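Local coordinates for initiator protein NS1 (Human bocavirus, PDB 4KW3) that probably recognises the viral replication origin, unwinds it and nicks one DNA strand to start rolling-circle replication, this chain being its N-terminal origin-binding and nickase domain, at residues Pro14-Val19 with Leu197-Val202; Thr88-Lys93 with Glu123-Arg128; Glu144-Cys149 with His167-Ala172; Arg217-Tyr222 with Thr241-Leu246; Val227-Asp232 with Leu252-Arg257. One frame throughout, in Å; residues are numbered along the deposited sequence.

Interaction 1 of 5, residues Pro14-Val19 with Leu197-Val202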
# COMPACT_ATOMS: atom_id res chain seq x y z
N PRO A 14 0.86 4.50 -21.01
CA PRO A 14 1.96 3.72 -20.43
C PRO A 14 1.77 3.60 -18.92
O PRO A 14 1.15 4.49 -18.30
CB PRO A 14 3.19 4.58 -20.75
CG PRO A 14 2.67 5.98 -20.73
CD PRO A 14 1.27 5.89 -21.29
N ALA A 15 2.24 2.49 -18.34
CA ALA A 15 2.11 2.24 -16.90
C ALA A 15 3.47 2.20 -16.21
O ALA A 15 4.46 1.73 -16.78
CB ALA A 15 1.34 0.93 -16.63
N PHE A 16 3.50 2.68 -14.98
CA PHE A 16 4.75 2.72 -14.22
C PHE A 16 4.50 2.20 -12.81
O PHE A 16 3.38 2.28 -12.29
CB PHE A 16 5.32 4.14 -14.21
CG PHE A 16 5.60 4.66 -15.59
CD1 PHE A 16 4.60 5.30 -16.32
CD2 PHE A 16 6.86 4.45 -16.18
CE1 PHE A 16 4.85 5.75 -17.62
CE2 PHE A 16 7.12 4.90 -17.48
CZ PHE A 16 6.11 5.55 -18.19
N THR A 17 5.55 1.66 -12.21
CA THR A 17 5.44 1.10 -10.87
C THR A 17 6.40 1.79 -9.91
O THR A 17 7.60 1.95 -10.20
CB THR A 17 5.66 -0.43 -10.90
OG1 THR A 17 4.69 -1.03 -11.77
CG2 THR A 17 5.54 -1.06 -9.48
N TYR A 18 5.86 2.25 -8.78
CA TYR A 18 6.68 2.91 -7.76
C TYR A 18 6.67 2.14 -6.44
O TYR A 18 5.71 1.41 -6.13
CB TYR A 18 6.18 4.33 -7.49
CG TYR A 18 6.23 5.27 -8.67
CD1 TYR A 18 5.18 5.33 -9.58
CD2 TYR A 18 7.30 6.13 -8.86
CE1 TYR A 18 5.20 6.22 -10.65
CE2 TYR A 18 7.35 7.00 -9.92
CZ TYR A 18 6.29 7.04 -10.82
OH TYR A 18 6.35 7.92 -11.89
N VAL A 19 7.71 2.34 -5.64
CA VAL A 19 7.71 1.86 -4.27
C VAL A 19 7.90 3.03 -3.32
O VAL A 19 8.90 3.75 -3.38
CB VAL A 19 8.79 0.79 -4.00
CG1 VAL A 19 8.74 0.39 -2.51
CG2 VAL A 19 8.55 -0.42 -4.86
N LEU A 197 18.18 0.37 -19.82
CA LEU A 197 17.15 0.58 -18.78
C LEU A 197 15.80 1.04 -19.30
O LEU A 197 15.70 1.87 -20.19
CB LEU A 197 17.56 1.62 -17.75
CG LEU A 197 18.16 1.14 -16.45
CD1 LEU A 197 18.20 2.31 -15.50
CD2 LEU A 197 17.28 0.03 -15.92
N HIS A 198 14.75 0.47 -18.71
CA HIS A 198 13.38 0.87 -19.00
C HIS A 198 12.60 1.06 -17.70
O HIS A 198 12.74 0.27 -16.77
CB HIS A 198 12.72 -0.19 -19.86
CG HIS A 198 13.49 -0.49 -21.10
ND1 HIS A 198 13.30 0.21 -22.27
CD2 HIS A 198 14.49 -1.37 -21.33
CE1 HIS A 198 14.14 -0.25 -23.19
NE2 HIS A 198 14.87 -1.20 -22.64
N ALA A 199 11.78 2.10 -17.64
CA ALA A 199 11.05 2.41 -16.41
C ALA A 199 9.60 2.05 -16.60
O ALA A 199 8.83 2.02 -15.65
CB ALA A 199 11.19 3.87 -16.02
N GLN A 200 9.22 1.79 -17.84
CA GLN A 200 7.84 1.46 -18.15
C GLN A 200 7.55 0.03 -17.77
O GLN A 200 8.30 -0.89 -18.11
CB GLN A 200 7.56 1.68 -19.64
CG GLN A 200 6.12 1.58 -20.04
CD GLN A 200 5.83 2.30 -21.36
OE1 GLN A 200 6.63 3.13 -21.83
NE2 GLN A 200 4.68 1.99 -21.96
N THR A 201 6.44 -0.16 -17.06
CA THR A 201 5.93 -1.48 -16.74
C THR A 201 5.13 -1.99 -17.95
O THR A 201 3.98 -1.58 -18.19
CB THR A 201 5.04 -1.43 -15.46
OG1 THR A 201 5.81 -0.91 -14.38
CG2 THR A 201 4.52 -2.82 -15.09
N VAL A 202 5.76 -2.86 -18.73
CA VAL A 202 5.15 -3.36 -19.96
C VAL A 202 3.81 -4.03 -19.73
O VAL A 202 2.84 -3.78 -20.45
CB VAL A 202 6.05 -4.38 -20.65
CG1 VAL A 202 5.46 -4.70 -22.00
CG2 VAL A 202 7.47 -3.85 -20.79
O HOH W 1 8.04 1.12 -13.53

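Interaction 2 of 5, residues Thr88-Lys93 with Glu123-Arg128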
# COMPACT_ATOMS: atom_id res chain seq x y z
N THR A 88 -4.32 12.49 -6.99
CA THR A 88 -3.88 13.87 -7.04
C THR A 88 -2.74 14.05 -8.06
O THR A 88 -2.75 15.00 -8.84
CB THR A 88 -3.44 14.37 -5.66
OG1 THR A 88 -4.54 14.23 -4.74
CG2 THR A 88 -2.99 15.85 -5.71
N LEU A 89 -1.77 13.12 -8.05
CA LEU A 89 -0.65 13.16 -8.99
C LEU A 89 -1.12 13.19 -10.43
O LEU A 89 -0.73 14.08 -11.19
CB LEU A 89 0.28 11.97 -8.81
CG LEU A 89 1.40 11.89 -9.87
CD1 LEU A 89 2.48 12.94 -9.68
CD2 LEU A 89 2.03 10.51 -9.87
N MET A 90 -1.98 12.23 -10.80
CA MET A 90 -2.48 12.15 -12.18
C MET A 90 -3.31 13.38 -12.53
O MET A 90 -3.31 13.87 -13.66
CB MET A 90 -3.29 10.88 -12.41
CG MET A 90 -2.43 9.66 -12.36
SD MET A 90 -1.00 9.83 -13.44
CE MET A 90 -1.71 9.44 -15.04
N SER A 91 -4.02 13.87 -11.53
CA SER A 91 -4.78 15.10 -11.65
C SER A 91 -3.89 16.27 -12.10
O SER A 91 -4.25 17.02 -13.02
CB SER A 91 -5.44 15.40 -10.31
OG SER A 91 -6.40 16.41 -10.44
N HIS A 92 -2.73 16.42 -11.46
CA HIS A 92 -1.76 17.43 -11.85
C HIS A 92 -1.22 17.15 -13.27
O HIS A 92 -1.19 18.05 -14.10
CB HIS A 92 -0.59 17.53 -10.86
CG HIS A 92 -0.96 18.12 -9.53
ND1 HIS A 92 -2.25 18.17 -9.06
CD2 HIS A 92 -0.19 18.69 -8.57
CE1 HIS A 92 -2.27 18.74 -7.87
NE2 HIS A 92 -1.03 19.06 -7.55
N LYS A 93 -0.79 15.92 -13.53
CA LYS A 93 -0.20 15.58 -14.83
C LYS A 93 -1.16 15.84 -15.99
O LYS A 93 -0.72 16.18 -17.08
CB LYS A 93 0.27 14.13 -14.89
CG LYS A 93 1.35 13.77 -13.88
CD LYS A 93 2.59 14.60 -14.10
CE LYS A 93 3.73 14.08 -13.25
NZ LYS A 93 4.89 15.02 -13.27
N GLU A 123 -2.66 8.98 -19.37
CA GLU A 123 -2.17 10.18 -20.02
C GLU A 123 -1.51 11.08 -18.99
O GLU A 123 -2.01 11.19 -17.88
CB GLU A 123 -3.33 10.92 -20.70
CG GLU A 123 -2.95 11.83 -21.84
CD GLU A 123 -4.16 12.32 -22.62
OE1 GLU A 123 -5.29 12.21 -22.11
OE2 GLU A 123 -3.97 12.81 -23.75
N GLY A 124 -0.39 11.71 -19.34
CA GLY A 124 0.32 12.59 -18.43
C GLY A 124 1.59 11.99 -17.84
O GLY A 124 2.47 12.72 -17.38
N LEU A 125 1.67 10.65 -17.82
CA LEU A 125 2.91 9.96 -17.47
C LEU A 125 3.57 9.44 -18.73
O LEU A 125 2.90 9.12 -19.72
CB LEU A 125 2.69 8.79 -16.51
CG LEU A 125 2.46 9.08 -15.03
CD1 LEU A 125 2.17 7.78 -14.31
CD2 LEU A 125 3.67 9.74 -14.41
N SER A 126 4.90 9.38 -18.71
CA SER A 126 5.65 8.81 -19.82
C SER A 126 7.06 8.47 -19.33
O SER A 126 7.43 8.83 -18.22
CB SER A 126 5.74 9.82 -20.96
OG SER A 126 6.57 10.92 -20.60
N LYS A 127 7.84 7.78 -20.17
CA LYS A 127 9.24 7.50 -19.89
C LYS A 127 9.99 8.79 -19.55
O LYS A 127 10.92 8.81 -18.76
CB LYS A 127 9.94 6.79 -21.06
CG LYS A 127 9.83 5.27 -21.06
CD LYS A 127 11.07 4.65 -21.71
CE LYS A 127 11.31 3.22 -21.22
NZ LYS A 127 10.16 2.28 -21.41
N ARG A 128 9.54 9.86 -20.18
CA ARG A 128 10.18 11.15 -20.11
C ARG A 128 10.06 11.76 -18.69
O ARG A 128 11.01 12.37 -18.19
CB ARG A 128 9.58 12.02 -21.22
CG ARG A 128 10.37 13.20 -21.70
CD ARG A 128 9.52 14.07 -22.62
NE ARG A 128 8.15 14.24 -22.12
CZ ARG A 128 7.78 15.14 -21.21
NH1 ARG A 128 8.67 16.00 -20.73
NH2 ARG A 128 6.51 15.20 -20.82

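Interaction 3 of 5, residues Glu144-Cys149 with His167-Ala172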
# COMPACT_ATOMS: atom_id res chain seq x y z
N GLU A 144 -0.91 13.63 2.30
CA GLU A 144 -2.07 12.82 2.70
C GLU A 144 -1.92 12.14 4.07
O GLU A 144 -2.84 12.16 4.88
CB GLU A 144 -2.37 11.76 1.65
CG GLU A 144 -2.95 12.29 0.40
CD GLU A 144 -4.41 12.71 0.55
OE1 GLU A 144 -5.02 12.40 1.59
OE2 GLU A 144 -4.93 13.36 -0.39
N ILE A 145 -0.76 11.53 4.30
CA ILE A 145 -0.43 10.90 5.56
C ILE A 145 -0.46 11.91 6.71
O ILE A 145 -1.12 11.70 7.72
CB ILE A 145 0.97 10.26 5.50
CG1 ILE A 145 0.99 9.10 4.50
CG2 ILE A 145 1.40 9.80 6.88
CD1 ILE A 145 2.37 8.51 4.26
N ILE A 146 0.25 13.02 6.53
CA ILE A 146 0.31 14.09 7.51
C ILE A 146 -1.09 14.57 7.90
O ILE A 146 -1.38 14.76 9.08
CB ILE A 146 1.19 15.25 6.98
CG1 ILE A 146 2.66 14.86 7.08
CG2 ILE A 146 0.92 16.57 7.72
CD1 ILE A 146 3.58 15.73 6.23
N GLN A 147 -1.94 14.76 6.89
CA GLN A 147 -3.32 15.19 7.11
C GLN A 147 -4.11 14.16 7.93
O GLN A 147 -4.94 14.52 8.78
CB GLN A 147 -4.00 15.48 5.77
CG GLN A 147 -5.50 15.57 5.86
CD GLN A 147 -6.04 16.91 5.45
OE1 GLN A 147 -6.87 17.00 4.55
NE2 GLN A 147 -5.56 17.98 6.10
N ARG A 148 -3.87 12.88 7.65
CA ARG A 148 -4.53 11.80 8.36
C ARG A 148 -4.07 11.77 9.82
O ARG A 148 -4.90 11.58 10.74
CB ARG A 148 -4.26 10.45 7.68
CG ARG A 148 -4.85 9.30 8.43
CD ARG A 148 -6.37 9.30 8.36
NE ARG A 148 -6.94 8.72 9.58
CZ ARG A 148 -7.95 7.85 9.61
NH1 ARG A 148 -8.51 7.42 8.49
NH2 ARG A 148 -8.38 7.40 10.78
N CYS A 149 -2.78 12.01 10.04
CA CYS A 149 -2.22 12.10 11.39
C CYS A 149 -2.94 13.11 12.26
O CYS A 149 -3.11 12.90 13.46
CB CYS A 149 -0.73 12.51 11.34
SG CYS A 149 0.36 11.17 10.83
N HIS A 167 6.72 15.11 12.94
CA HIS A 167 7.68 16.12 12.50
C HIS A 167 8.68 15.52 11.52
O HIS A 167 9.16 16.21 10.62
CB HIS A 167 8.35 16.80 13.69
CG HIS A 167 7.41 17.64 14.50
ND1 HIS A 167 6.72 18.71 13.97
CD2 HIS A 167 7.02 17.55 15.79
CE1 HIS A 167 5.95 19.25 14.90
NE2 HIS A 167 6.12 18.56 16.02
N THR A 168 8.95 14.22 11.68
CA THR A 168 9.74 13.47 10.70
C THR A 168 9.08 13.50 9.31
O THR A 168 9.74 13.74 8.29
CB THR A 168 9.91 12.02 11.15
OG1 THR A 168 10.62 11.98 12.40
CG2 THR A 168 10.67 11.22 10.10
N LEU A 169 7.77 13.29 9.27
CA LEU A 169 6.99 13.39 8.05
C LEU A 169 7.04 14.79 7.43
O LEU A 169 7.19 14.94 6.22
CB LEU A 169 5.54 12.97 8.31
CG LEU A 169 5.35 11.51 8.74
CD1 LEU A 169 3.93 11.28 9.20
CD2 LEU A 169 5.70 10.55 7.62
N LYS A 170 6.88 15.82 8.26
CA LYS A 170 6.84 17.19 7.77
C LYS A 170 8.19 17.61 7.20
O LYS A 170 8.26 18.37 6.24
CB LYS A 170 6.38 18.17 8.87
CG LYS A 170 4.88 18.06 9.23
CD LYS A 170 4.41 19.22 10.11
CE LYS A 170 4.08 20.48 9.30
NZ LYS A 170 2.83 20.29 8.49
N LYS A 171 9.27 17.12 7.80
CA LYS A 171 10.61 17.43 7.33
C LYS A 171 10.83 16.75 5.98
O LYS A 171 11.33 17.37 5.03
CB LYS A 171 11.64 16.97 8.36
CG LYS A 171 13.07 17.13 7.93
CD LYS A 171 14.01 16.79 9.08
CE LYS A 171 15.45 16.67 8.61
NZ LYS A 171 15.71 15.35 7.95
N ALA A 172 10.43 15.49 5.91
CA ALA A 172 10.50 14.73 4.67
C ALA A 172 9.72 15.42 3.56
O ALA A 172 10.15 15.46 2.40
CB ALA A 172 9.96 13.31 4.88

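Interaction 4 of 5, residues Arg217-Tyr222 with Thr241-Leu246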
# COMPACT_ATOMS: atom_id res chain seq x y z
N ARG A 217 -2.02 -12.42 3.79
CA ARG A 217 -2.21 -11.18 4.52
C ARG A 217 -1.60 -11.19 5.90
O ARG A 217 -1.69 -12.19 6.62
CB ARG A 217 -3.69 -10.84 4.66
CG ARG A 217 -3.88 -9.40 5.15
CD ARG A 217 -5.31 -8.96 5.13
NE ARG A 217 -6.11 -9.74 6.04
CZ ARG A 217 -7.30 -9.34 6.48
NH1 ARG A 217 -7.75 -8.17 6.07
NH2 ARG A 217 -8.01 -10.09 7.32
N CYS A 218 -1.01 -10.05 6.26
CA CYS A 218 -0.61 -9.79 7.62
C CYS A 218 -0.79 -8.30 7.94
O CYS A 218 -0.18 -7.45 7.30
CB CYS A 218 0.84 -10.20 7.83
SG CYS A 218 1.36 -9.89 9.49
N ILE A 219 -1.66 -7.97 8.90
CA ILE A 219 -1.96 -6.56 9.20
C ILE A 219 -1.19 -5.94 10.38
O ILE A 219 -1.40 -4.79 10.72
CB ILE A 219 -3.47 -6.30 9.40
CG1 ILE A 219 -3.99 -7.07 10.61
CG2 ILE A 219 -4.26 -6.65 8.13
CD1 ILE A 219 -5.46 -6.87 10.82
N SER A 220 -0.30 -6.71 10.99
CA SER A 220 0.53 -6.21 12.06
C SER A 220 1.84 -6.97 12.22
O SER A 220 1.89 -8.18 12.05
CB SER A 220 -0.20 -6.22 13.39
OG SER A 220 0.65 -5.69 14.39
N SER A 221 2.89 -6.24 12.58
CA SER A 221 4.16 -6.84 12.95
C SER A 221 3.98 -7.79 14.13
O SER A 221 4.77 -8.71 14.32
CB SER A 221 5.16 -5.76 13.34
OG SER A 221 5.41 -4.88 12.25
N TYR A 222 2.93 -7.57 14.93
CA TYR A 222 2.69 -8.37 16.13
C TYR A 222 1.61 -9.40 15.89
O TYR A 222 1.01 -9.92 16.82
CB TYR A 222 2.33 -7.48 17.32
CG TYR A 222 3.23 -6.28 17.47
CD1 TYR A 222 4.61 -6.41 17.38
CD2 TYR A 222 2.71 -5.01 17.65
CE1 TYR A 222 5.45 -5.31 17.50
CE2 TYR A 222 3.53 -3.91 17.77
CZ TYR A 222 4.90 -4.06 17.69
OH TYR A 222 5.70 -2.95 17.81
N THR A 241 4.14 -10.80 2.45
CA THR A 241 2.77 -10.54 2.85
C THR A 241 2.23 -9.25 2.27
O THR A 241 2.98 -8.45 1.71
CB THR A 241 2.63 -10.49 4.38
OG1 THR A 241 3.39 -9.40 4.91
CG2 THR A 241 3.08 -11.80 5.02
N TYR A 242 0.92 -9.07 2.35
CA TYR A 242 0.34 -7.77 2.02
C TYR A 242 -0.56 -7.38 3.18
O TYR A 242 -1.04 -8.24 3.93
CB TYR A 242 -0.49 -7.82 0.72
CG TYR A 242 -1.84 -8.44 0.93
CD1 TYR A 242 -1.99 -9.83 0.96
CD2 TYR A 242 -2.98 -7.65 1.13
CE1 TYR A 242 -3.21 -10.40 1.16
CE2 TYR A 242 -4.22 -8.23 1.36
CZ TYR A 242 -4.32 -9.61 1.37
OH TYR A 242 -5.54 -10.21 1.57
N SER A 243 -0.84 -6.09 3.26
CA SER A 243 -1.74 -5.58 4.29
C SER A 243 -3.10 -5.24 3.71
O SER A 243 -4.13 -5.58 4.29
CB SER A 243 -1.13 -4.34 4.95
OG SER A 243 -2.09 -3.72 5.77
N HIS A 244 -3.10 -4.56 2.56
CA HIS A 244 -4.33 -4.05 1.95
C HIS A 244 -4.11 -3.72 0.48
O HIS A 244 -3.05 -3.25 0.10
CB HIS A 244 -4.79 -2.79 2.66
CG HIS A 244 -6.20 -2.40 2.35
ND1 HIS A 244 -7.28 -3.12 2.80
CD2 HIS A 244 -6.70 -1.38 1.62
CE1 HIS A 244 -8.39 -2.56 2.37
NE2 HIS A 244 -8.06 -1.50 1.66
N THR A 245 -5.13 -3.95 -0.33
CA THR A 245 -5.00 -3.80 -1.77
C THR A 245 -6.14 -2.99 -2.35
O THR A 245 -7.31 -3.31 -2.13
CB THR A 245 -4.93 -5.17 -2.44
OG1 THR A 245 -3.79 -5.83 -1.92
CG2 THR A 245 -4.75 -5.07 -3.93
N LEU A 246 -5.81 -1.92 -3.07
CA LEU A 246 -6.82 -1.09 -3.73
C LEU A 246 -6.71 -1.20 -5.24
O LEU A 246 -5.63 -1.00 -5.81
CB LEU A 246 -6.72 0.36 -3.29
CG LEU A 246 -7.20 0.64 -1.87
CD1 LEU A 246 -6.89 2.07 -1.46
CD2 LEU A 246 -8.71 0.37 -1.78

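Interaction 5 of 5, residues Val227-Asp232 with Leu252-Arg257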
# COMPACT_ATOMS: atom_id res chain seq x y z
N VAL A 227 -3.00 -16.08 11.03
CA VAL A 227 -4.13 -15.44 11.71
C VAL A 227 -4.93 -14.56 10.75
O VAL A 227 -6.16 -14.62 10.71
CB VAL A 227 -3.68 -14.62 12.94
CG1 VAL A 227 -4.84 -13.80 13.51
CG2 VAL A 227 -3.11 -15.52 14.01
N CYS A 228 -4.24 -13.73 9.98
CA CYS A 228 -4.90 -12.69 9.20
C CYS A 228 -5.45 -13.18 7.88
O CYS A 228 -6.16 -12.43 7.20
CB CYS A 228 -3.95 -11.52 8.93
SG CYS A 228 -3.20 -10.81 10.40
N THR A 229 -5.05 -14.38 7.48
CA THR A 229 -5.47 -14.95 6.19
C THR A 229 -6.38 -16.12 6.41
O THR A 229 -6.06 -17.04 7.18
CB THR A 229 -4.24 -15.44 5.35
OG1 THR A 229 -3.26 -14.39 5.26
CG2 THR A 229 -4.64 -15.92 3.95
N SER A 230 -7.53 -16.10 5.74
CA SER A 230 -8.46 -17.23 5.82
C SER A 230 -7.99 -18.37 4.91
O SER A 230 -7.43 -18.14 3.85
CB SER A 230 -9.87 -16.77 5.48
OG SER A 230 -9.95 -16.30 4.16
N PRO A 231 -8.23 -19.61 5.34
CA PRO A 231 -7.66 -20.80 4.69
C PRO A 231 -7.85 -20.90 3.17
O PRO A 231 -6.88 -21.20 2.50
CB PRO A 231 -8.36 -21.93 5.42
CG PRO A 231 -8.51 -21.37 6.79
CD PRO A 231 -8.86 -19.94 6.62
N ASP A 232 -9.03 -20.59 2.64
CA ASP A 232 -9.23 -20.57 1.19
C ASP A 232 -8.36 -19.55 0.43
O ASP A 232 -8.27 -19.57 -0.80
CB ASP A 232 -10.69 -20.28 0.88
CG ASP A 232 -11.61 -21.38 1.35
OD1 ASP A 232 -11.11 -22.49 1.64
OD2 ASP A 232 -12.83 -21.13 1.43
N LEU A 252 -9.76 -5.04 -2.71
CA LEU A 252 -9.88 -6.47 -2.96
C LEU A 252 -10.01 -7.13 -1.59
O LEU A 252 -9.05 -7.15 -0.82
CB LEU A 252 -8.65 -6.95 -3.71
CG LEU A 252 -8.34 -8.42 -3.98
CD1 LEU A 252 -9.58 -9.30 -4.10
CD2 LEU A 252 -7.49 -8.50 -5.23
N PRO A 253 -11.21 -7.60 -1.25
CA PRO A 253 -11.45 -8.12 0.11
C PRO A 253 -10.69 -9.43 0.32
O PRO A 253 -10.62 -10.25 -0.61
CB PRO A 253 -12.97 -8.38 0.14
CG PRO A 253 -13.54 -7.64 -1.08
CD PRO A 253 -12.41 -7.70 -2.10
N GLU A 254 -10.10 -9.58 1.50
CA GLU A 254 -9.31 -10.76 1.88
C GLU A 254 -9.92 -12.05 1.39
O GLU A 254 -9.22 -12.90 0.87
CB GLU A 254 -9.12 -10.83 3.41
CG GLU A 254 -8.05 -11.82 3.88
CD GLU A 254 -8.51 -13.29 3.91
OE1 GLU A 254 -9.72 -13.56 3.93
OE2 GLU A 254 -7.64 -14.19 3.92
N HIS A 255 -11.24 -12.20 1.53
CA HIS A 255 -11.84 -13.51 1.28
C HIS A 255 -12.02 -13.85 -0.21
O HIS A 255 -12.30 -14.98 -0.55
CB HIS A 255 -13.16 -13.67 2.05
CG HIS A 255 -14.19 -12.66 1.66
ND1 HIS A 255 -14.29 -11.42 2.27
CD2 HIS A 255 -15.16 -12.70 0.72
CE1 HIS A 255 -15.28 -10.75 1.71
NE2 HIS A 255 -15.82 -11.49 0.77
N TYR A 256 -11.80 -12.88 -1.09
CA TYR A 256 -11.88 -13.13 -2.53
C TYR A 256 -10.50 -13.18 -3.19
O TYR A 256 -10.43 -13.43 -4.40
CB TYR A 256 -12.70 -12.04 -3.23
CG TYR A 256 -14.16 -11.98 -2.87
CD1 TYR A 256 -14.91 -13.13 -2.65
CD2 TYR A 256 -14.80 -10.75 -2.72
CE1 TYR A 256 -16.26 -13.06 -2.32
CE2 TYR A 256 -16.15 -10.67 -2.38
CZ TYR A 256 -16.87 -11.83 -2.18
OH TYR A 256 -18.21 -11.76 -1.84
N ARG A 257 -9.42 -12.89 -2.45
CA ARG A 257 -8.09 -12.69 -3.08
C ARG A 257 -7.69 -13.89 -3.96
O ARG A 257 -7.45 -13.74 -5.15
CB ARG A 257 -6.93 -12.27 -2.10
CG ARG A 257 -5.55 -12.08 -2.79
CD ARG A 257 -4.34 -11.67 -1.90
NE ARG A 257 -4.33 -10.23 -1.72
CZ ARG A 257 -3.40 -9.39 -2.16
NH1 ARG A 257 -2.31 -9.78 -2.79
NH2 ARG A 257 -3.57 -8.11 -1.91

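Interaction 1 of 5, residues Pro14-Val19 with Leu197-Val202
T201 meets strand 15-19 with both its backbone and its side chain. Its amide donates to A15 O, N to O 2.8 Å with an N-H...O angle of 151°. The two threonine hydroxyls form a second bond: T17 OG1 and T201 OG1 are 2.8 Å apart, and its direction is open. Both have OG1 beside the backbone N (chi1 close to -60° in each), which brings the hydroxyls together while the side chains cross at about a right angle. Water 1 adds a bridge, accepting from T17 N at 2.9 Å and lying 3.1 Å from T201 OG1.

Strand 15-21 runs antiparallel to strand 114-122, which carries the predicted RCR-2 motif of this Rep-clan, HUH-type nuclease, and to strand 185-191. The T17 side chain is about 5 Å from that of H117, a predicted metal ligand. Residue L197 closes a region that is Ori-binding by similarity.

Packing fills the rest. The edge of the F16 ring points at a carbonyl, with CD2 3.2 Å from A199 O, and CE2 lies 3.6 Å from Q200 CA. The extended Q200 chain carries its amide to P14, with NE2 3.2 Å from P14 CB.

Interaction 2 of 5, residues Thr88-Lys93 with Glu123-Arg128
M90 and L125 make the apolar part of this contact, their side chains set nearly perpendicular. The methionine sulfur rests on the leucine branch, SD to L125 CD1 3.9 Å. Bends at chi2 (-51°) and chi3 (-80°) turn the M90 methyl back to the loop, where CE lies 3.3 Å from E123 O.

The other part is side chain on backbone. K93 runs its methylenes along G124, with CB 3.6 Å from G124 O and 3.9 Å from G124 CA. The glycine, with a positive phi of 104°, has no side chain to meet K93 CB. Beyond those methylenes the lysine chain leads away, and NZ is hydrogen-bonded to S133 and Q136.

M90 and L125 both also touch V120 of strand 114-122. Helix 74-94 covers the loop leaving that strand, which carries the predicted RCR-2 motif, next to where the helix packs on the sheet of the alpha/beta nuclease domain.

Interaction 3 of 5, residues Glu144-Cys149 with His167-Ala172
Here two consecutive helices, 134-149 and 160-177, pack side by side in a buried, almost wholly apolar contact on the helical flank of the domain. The short segments run roughly antiparallel, at 152° between their directions, with axes 10.0 Å apart. L169 makes most of the contact from its helix, entering between I145, I146 and C149; with L142, one turn earlier, these give the i, i+3, i+4, i+7 spacing of a knobs-into-holes socket.

CB and CD1 of the leucine do the touching. CB lies against I146 CG1 at 3.7 Å, the two side chains running antiparallel past one another. The CD1 branch lies 3.7 Å from I145 CG2 and 3.9 Å from C149 SG. I146 CG1 sits beside its backbone N (chi1 -76°), and the extended chain beyond sends CD1 over the L169 carbonyl to K170, where it meets CG at 4.0 Å.

Helix 134-149 also touches helix 74-94, through E144, I145 and R148, while F22 and P23 also touch L169. The side chains that meet are methyl, methylene and thiol groups, with one methyl also over backbone, which means that shape and exclusion of water, not directional bonds, hold the pair.

Interaction 4 of 5, residues Arg217-Tyr222 with Thr241-Leu246
R217 lays its aliphatic stem over one face of the Y242 ring. CG stands 4.1 Å from the ring centroid, 22° off the ring normal, a CH-pi contact displaced toward the rim, and CB is 3.6 Å from Y242 CE1. The tyrosine reaches this position with CG between its backbone N and carbonyl carbon (chi1 78°), which folds the ring back toward its neighbour. Past CD the arginine turns off at chi3, leaving the guanidinium plane 33° from that of the ring; NE donates to C228 O.

Both side chains lie on the same face of the sheet, as expected for a parallel bridge between R217 and Y242. C218 N to Y242 O at 3.0 Å is one bond of the bridge; Y242 also pairs with N216. R217 CA is 3.2 Å from Y242 O in a CA-H...O contact. Beside the bridge, C218 CB rests on T241 CB at 3.9 Å, and the I219 CG2 branch approaches S243 O at 4.0 Å.

T241 lies close to E108, a predicted metal ligand. R257 makes a cation-pi contact with Y242, and S243 OG bonds to H73. Strand 241-247 is shared between 216-217, parallel to it, and 101-109, antiparallel, while R217 and I219 lean on helix 60-69.

Interaction 5 of 5, residues Val227-Asp232 with Leu252-Arg257
The carboxylate of E254 takes both donors of S230. OE2 accepts from the backbone, S230 N to OE2 2.6 Å at an angle of 158°, with the donor 42° out of the carboxylate plane. OE1 takes the hydroxyl, S230 OG to OE1 2.8 Å, through its syn lone pair. With OG between its backbone N and carbonyl carbon (chi1 63°), the serine hydroxyl points to the same carboxylate as the amide; this double grip would fix the rotation of the glutamate end. S230 OG in turn accepts from N233 ND2.

Neighbouring groups have partners of their own. T229, where the chain leaves helix 225-228, bonds OG1 to P225 O, while its CG2 touches E254 OE2 at 3.5 Å. In the other segment Y256 N bonds to P253 O at 2.9 Å, closing the turn in which E254 lies.

The result is a bidentate carboxylate, one oxygen to a backbone N-H and one to a hydroxyl, joining the exit of helix 225-228 to the turn before helix 257-268 in the nuclease domain, away from the predicted metal and nuclease sites.

Interactions 3 and 4 are buried, while 1, 2 and 5 are partly exposed. Chemistry follows place: interaction 3 joins two helices by largely apolar packing, interaction 4 extends the sheet by parallel strand pairing and an arginine over a ring, and interaction 5 relies on a carboxylate. Interactions 1 and 4 both reach the central sheet. Interactions 1 and 2 touch, with F16 CZ against S126, P14 against L125 and the K127 amine 3.2 Å from Q200 CB (NZ to CB); one is mainly hydrogen-bonded, the other mainly van der Waals. Interactions 4 and 5 also meet, through T245 O to L252 N. Interactions 2 and 5 lie on opposite sides of the chain's centre, about 33 Å apart between their centres.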